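Local coordinates for protein putative glucarate dehydratase (Pseudomonas fluorescens, PDB 4IT1) that probably dehydrates D-glucarate to 5-dehydro-4-deoxy-D-glucarate, as a magnesium-dependent member of the mandelate racemase branch of the enolase superfamily, at residues 158-169 against 359-370. Sequence-based numbering, arbitrary orientation. Where two conformers were deposited one is given.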
loop_
_atom_site.group_PDB
_atom_site.type_symbol
_atom_site.label_atom_id
_atom_site.label_comp_id
_atom_site.label_asym_id
_atom_site.label_seq_id
_atom_site.Cartn_x
_atom_site.Cartn_y
_atom_site.Cartn_z
ATOM N N GLY A 158 -10.476 -5.200 -6.869
ATOM C CA GLY A 158 -11.925 -5.247 -7.092
ATOM C C GLY A 158 -12.704 -4.065 -6.550
ATOM O O GLY A 158 -12.259 -3.398 -5.618
ATOM N N ALA A 159 -13.882 -3.822 -7.121
ATOM C CA ALA A 159 -14.705 -2.660 -6.776
ATOM C C ALA A 159 -15.503 -2.832 -5.485
ATOM O O ALA A 159 -16.337 -3.731 -5.378
ATOM C CB ALA A 159 -15.633 -2.301 -7.933
ATOM N N VAL A 160 -15.236 -1.961 -4.512
ATOM C CA VAL A 160 -15.999 -1.907 -3.263
ATOM C C VAL A 160 -17.373 -1.274 -3.518
ATOM O O VAL A 160 -18.378 -1.678 -2.926
ATOM C CB VAL A 160 -15.224 -1.153 -2.149
ATOM C CG1 VAL A 160 -16.094 -0.909 -0.918
ATOM C CG2 VAL A 160 -13.976 -1.927 -1.754
ATOM N N ARG A 161 -17.397 -0.277 -4.397
ATOM C CA ARG A 161 -18.628 0.370 -4.847
ATOM C C ARG A 161 -18.612 0.424 -6.381
ATOM O O ARG A 161 -17.540 0.342 -6.995
ATOM C CB ARG A 161 -18.767 1.771 -4.233
ATOM C CG ARG A 161 -17.543 2.666 -4.443
ATOM C CD ARG A 161 -17.520 3.895 -3.536
ATOM N NE ARG A 161 -17.299 3.576 -2.119
ATOM C CZ ARG A 161 -16.142 3.169 -1.597
ATOM N NH1 ARG A 161 -15.066 3.000 -2.362
ATOM N NH2 ARG A 161 -16.059 2.913 -0.299
ATOM N N ASP A 162 -19.796 0.520 -6.989
ATOM C CA ASP A 162 -19.941 0.611 -8.445
ATOM C C ASP A 162 -20.242 2.047 -8.874
ATOM O O ASP A 162 -20.334 2.353 -10.069
ATOM C CB ASP A 162 -21.026 -0.354 -8.954
ATOM C CG ASP A 162 -22.355 -0.200 -8.219
ATOM O OD1 ASP A 162 -22.750 0.942 -7.906
ATOM O OD2 ASP A 162 -23.012 -1.233 -7.962
ATOM N N GLU A 163 -20.412 2.916 -7.882
ATOM C CA GLU A 163 -20.675 4.329 -8.098
ATOM C C GLU A 163 -19.838 5.158 -7.126
ATOM O O GLU A 163 -19.784 4.853 -5.930
ATOM C CB GLU A 163 -22.154 4.629 -7.898
ATOM C CG GLU A 163 -23.042 4.106 -9.012
ATOM C CD GLU A 163 -24.434 4.703 -8.975
ATOM O OE1 GLU A 163 -24.762 5.410 -7.997
ATOM O OE2 GLU A 163 -25.201 4.466 -9.932
ATOM N N VAL A 164 -19.192 6.199 -7.646
ATOM C CA VAL A 164 -18.331 7.076 -6.846
ATOM C C VAL A 164 -18.949 8.466 -6.746
ATOM O O VAL A 164 -19.107 9.145 -7.763
ATOM C CB VAL A 164 -16.908 7.179 -7.439
ATOM C CG1 VAL A 164 -16.054 8.133 -6.614
ATOM C CG2 VAL A 164 -16.251 5.805 -7.507
ATOM N N PRO A 165 -19.311 8.893 -5.521
ATOM C CA PRO A 165 -19.961 10.201 -5.354
ATOM C C PRO A 165 -18.989 11.373 -5.563
ATOM O O PRO A 165 -17.776 11.215 -5.393
ATOM C CB PRO A 165 -20.476 10.166 -3.908
ATOM C CG PRO A 165 -19.595 9.183 -3.204
ATOM C CD PRO A 165 -19.098 8.200 -4.236
ATOM N N PHE A 166 -19.532 12.524 -5.953
ATOM C CA PHE A 166 -18.750 13.732 -6.189
ATOM C C PHE A 166 -19.537 14.931 -5.730
ATOM O O PHE A 166 -20.763 14.873 -5.634
ATOM C CB PHE A 166 -18.428 13.896 -7.673
ATOM C CG PHE A 166 -17.253 13.091 -8.134
ATOM C CD1 PHE A 166 -15.968 13.622 -8.083
ATOM C CD2 PHE A 166 -17.428 11.804 -8.632
ATOM C CE1 PHE A 166 -14.881 12.884 -8.524
ATOM C CE2 PHE A 166 -16.341 11.059 -9.070
ATOM C CZ PHE A 166 -15.064 11.601 -9.014
ATOM N N SER A 167 -18.835 16.023 -5.453
ATOM C CA SER A 167 -19.503 17.255 -5.067
ATOM C C SER A 167 -19.561 18.219 -6.238
ATOM O O SER A 167 -18.932 18.002 -7.285
ATOM C CB SER A 167 -18.816 17.905 -3.857
ATOM O OG SER A 167 -17.438 18.117 -4.098
ATOM N N ALA A 168 -20.350 19.269 -6.064
ATOM C CA ALA A 168 -20.360 20.375 -6.999
ATOM C C ALA A 168 -19.272 21.339 -6.549
ATOM O O ALA A 168 -19.336 21.858 -5.426
ATOM C CB ALA A 168 -21.717 21.060 -6.984
ATOM N N TYR A 169 -18.267 21.552 -7.402
ATOM C CA TYR A 169 -17.181 22.493 -7.090
ATOM C C TYR A 169 -17.515 23.906 -7.580
ATOM O O TYR A 169 -17.392 24.206 -8.768
ATOM C CB TYR A 169 -15.830 22.014 -7.652
ATOM C CG TYR A 169 -14.662 22.227 -6.680
ATOM C CD1 TYR A 169 -14.532 23.419 -5.949
ATOM C CD2 TYR A 169 -13.699 21.232 -6.482
ATOM C CE1 TYR A 169 -13.493 23.606 -5.053
ATOM C CE2 TYR A 169 -12.647 21.418 -5.587
ATOM C CZ TYR A 169 -12.550 22.608 -4.880
ATOM O OH TYR A 169 -11.516 22.809 -3.991
ATOM N N ALA A 359 -12.824 3.569 -6.230
ATOM C CA ALA A 359 -13.769 2.460 -6.177
ATOM C C ALA A 359 -13.175 1.250 -5.481
ATOM O O ALA A 359 -13.908 0.432 -4.930
ATOM C CB ALA A 359 -14.241 2.088 -7.579
ATOM N N ALA A 360 -11.848 1.138 -5.506
ATOM C CA ALA A 360 -11.172 0.009 -4.865
ATOM C C ALA A 360 -10.817 0.240 -3.396
ATOM O O ALA A 360 -10.305 -0.673 -2.731
ATOM C CB ALA A 360 -9.938 -0.403 -5.656
ATOM N N VAL A 361 -11.076 1.444 -2.885
ATOM C CA VAL A 361 -10.703 1.741 -1.500
ATOM C C VAL A 361 -11.891 1.626 -0.550
ATOM O O VAL A 361 -12.931 2.267 -0.761
ATOM C CB VAL A 361 -9.895 3.066 -1.315
ATOM C CG1 VAL A 361 -8.644 3.058 -2.193
ATOM C CG2 VAL A 361 -10.739 4.301 -1.582
ATOM N N PRO A 362 -11.737 0.788 0.491
ATOM C CA PRO A 362 -12.804 0.514 1.449
ATOM C C PRO A 362 -13.158 1.774 2.205
ATOM O O PRO A 362 -14.339 2.066 2.404
ATOM C CB PRO A 362 -12.172 -0.507 2.404
ATOM C CG PRO A 362 -11.023 -1.090 1.654
ATOM C CD PRO A 362 -10.511 0.034 0.805
ATOM N N ASN A 363 -12.130 2.526 2.597
ATOM C CA ASN A 363 -12.315 3.717 3.417
ATOM C C ASN A 363 -12.408 5.025 2.623
ATOM O O ASN A 363 -11.564 5.904 2.746
ATOM C CB ASN A 363 -11.268 3.781 4.542
ATOM C CG ASN A 363 -9.843 3.909 4.027
ATOM O OD1 ASN A 363 -9.436 3.228 3.082
ATOM N ND2 ASN A 363 -9.070 4.788 4.664
ATOM N N LEU A 364 -13.448 5.132 1.802
ATOM C CA LEU A 364 -13.798 6.379 1.131
ATOM C C LEU A 364 -14.807 7.145 1.987
ATOM O O LEU A 364 -15.985 6.794 2.043
ATOM C CB LEU A 364 -14.365 6.100 -0.268
ATOM C CG LEU A 364 -14.683 7.300 -1.170
ATOM C CD1 LEU A 364 -13.469 8.203 -1.324
ATOM C CD2 LEU A 364 -15.178 6.847 -2.538
ATOM N N ASP A 365 -14.337 8.204 2.637
ATOM C CA ASP A 365 -15.084 8.841 3.718
ATOM C C ASP A 365 -15.982 9.999 3.305
ATOM O O ASP A 365 -16.915 10.348 4.031
ATOM C CB ASP A 365 -14.121 9.280 4.822
ATOM C CG ASP A 365 -13.394 8.114 5.442
ATOM O OD1 ASP A 365 -14.074 7.246 6.030
ATOM O OD2 ASP A 365 -12.149 8.052 5.337
ATOM N N TYR A 366 -15.694 10.599 2.154
ATOM C CA TYR A 366 -16.459 11.748 1.666
ATOM C C TYR A 366 -16.534 11.705 0.149
ATOM O O TYR A 366 -15.763 10.994 -0.495
ATOM C CB TYR A 366 -15.820 13.072 2.100
ATOM C CG TYR A 366 -15.640 13.249 3.589
ATOM C CD1 TYR A 366 -14.491 12.778 4.239
ATOM C CD2 TYR A 366 -16.604 13.904 4.350
ATOM C CE1 TYR A 366 -14.319 12.944 5.607
ATOM C CE2 TYR A 366 -16.444 14.073 5.721
ATOM C CZ TYR A 366 -15.300 13.593 6.343
ATOM O OH TYR A 366 -15.144 13.765 7.697
ATOM N N ALA A 367 -17.470 12.467 -0.413
ATOM C CA ALA A 367 -17.582 12.632 -1.858
ATOM C C ALA A 367 -16.305 13.258 -2.411
ATOM O O ALA A 367 -15.690 14.116 -1.773
ATOM C CB ALA A 367 -18.788 13.496 -2.204
ATOM N N CYS A 368 -15.921 12.817 -3.602
ATOM C CA CYS A 368 -14.692 13.258 -4.235
ATOM C C CYS A 368 -14.819 14.631 -4.896
ATOM O O CYS A 368 -15.921 15.198 -4.963
ATOM C CB CYS A 368 -14.232 12.213 -5.237
ATOM S SG CYS A 368 -13.855 10.631 -4.465
ATOM N N ASP A 369 -13.685 15.162 -5.362
ATOM C CA ASP A 369 -13.617 16.508 -5.950
ATOM C C ASP A 369 -13.335 16.444 -7.439
ATOM O O ASP A 369 -12.472 15.676 -7.882
ATOM C CB ASP A 369 -12.533 17.357 -5.277
ATOM C CG ASP A 369 -12.998 17.996 -3.986
ATOM O OD1 ASP A 369 -14.089 18.603 -3.967
ATOM O OD2 ASP A 369 -12.244 17.916 -2.991
ATOM N N THR A 370 -14.060 17.260 -8.206
ATOM C CA THR A 370 -13.883 17.312 -9.658
ATOM C C THR A 370 -14.172 18.697 -10.241
ATOM O O THR A 370 -14.949 19.482 -9.678
ATOM C CB THR A 370 -14.716 16.226 -10.381
ATOM O OG1 THR A 370 -14.207 16.031 -11.707
ATOM C CG2 THR A 370 -16.206 16.606 -10.447
HETATM O O HOH W 1 -15.676 17.491 -2.010
HETATM O O HOH W 2 -17.951 19.748 -9.360
HETATM O O HOH W 3 -16.114 18.239 -6.876
HETATM O O HOH W 4 -10.786 20.490 -2.756
#
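Arg-161 reaches across to the turn that follows helix 348-360, where its flat guanidinium slots between two aliphatic bumps: CB of Leu-364 lies over one face and CG1 of its neighbour Val-160 over the opposite one. Packed on both faces, the group is limited in its rotation and presents its edge to the carbonyls, a place suited to a long, flat cation with several N-H groups. NH1 gives Val-361 O a nearly straight bond of 2.8 Å (162° at the hydrogen), lying in the guanidinium plane, while NH2 adds weak bonds to the O atoms of Val-361 and Pro-362. The bend at chi3 (69°) brings the guanidinium round to these acceptors. Beside it, Val-160 N hydrogen-bonds Ala-359 O at 2.8 Å. A leucine here would probably leave the Val-361 carbonyl without its strong bond from the guanidinium and the turn less firmly held.

Farther along, branched Val-164 fills the hollow lined by Ala-359, Leu-364 and Cys-368, its CG1 4.0 Å from Cys-368 SG; small Ala-359 makes room for it. A single beta bridge follows, with Cys-368 N bonded to Pro-165 O (3.0 Å) and Ser-167 N to Cys-368 O (3.1 Å). Across it, Cys-368 CB sits 3.9 Å from the centroid of the Phe-166 ring, a CH-pi contact over the face, and Thr-370 CB lies 3.7 Å from Phe-166 CD1. Leu-351 and Met-354 of helix 348-360 also pack on Phe-166.

Toward the active site, packing gives way to water. One molecule links Ser-167 OG to Asp-369 OD1, another Tyr-169 OH to Asp-369 OD2, which also pairs with Lys-213. Tyr-169 OH bonds Lys-215, the predicted proton acceptor. Thus the modified TIM barrel's first strand is held by charged-to-carbonyl bonds at one end, apolar packing in the middle and a hydrated polar network near the magnesium site.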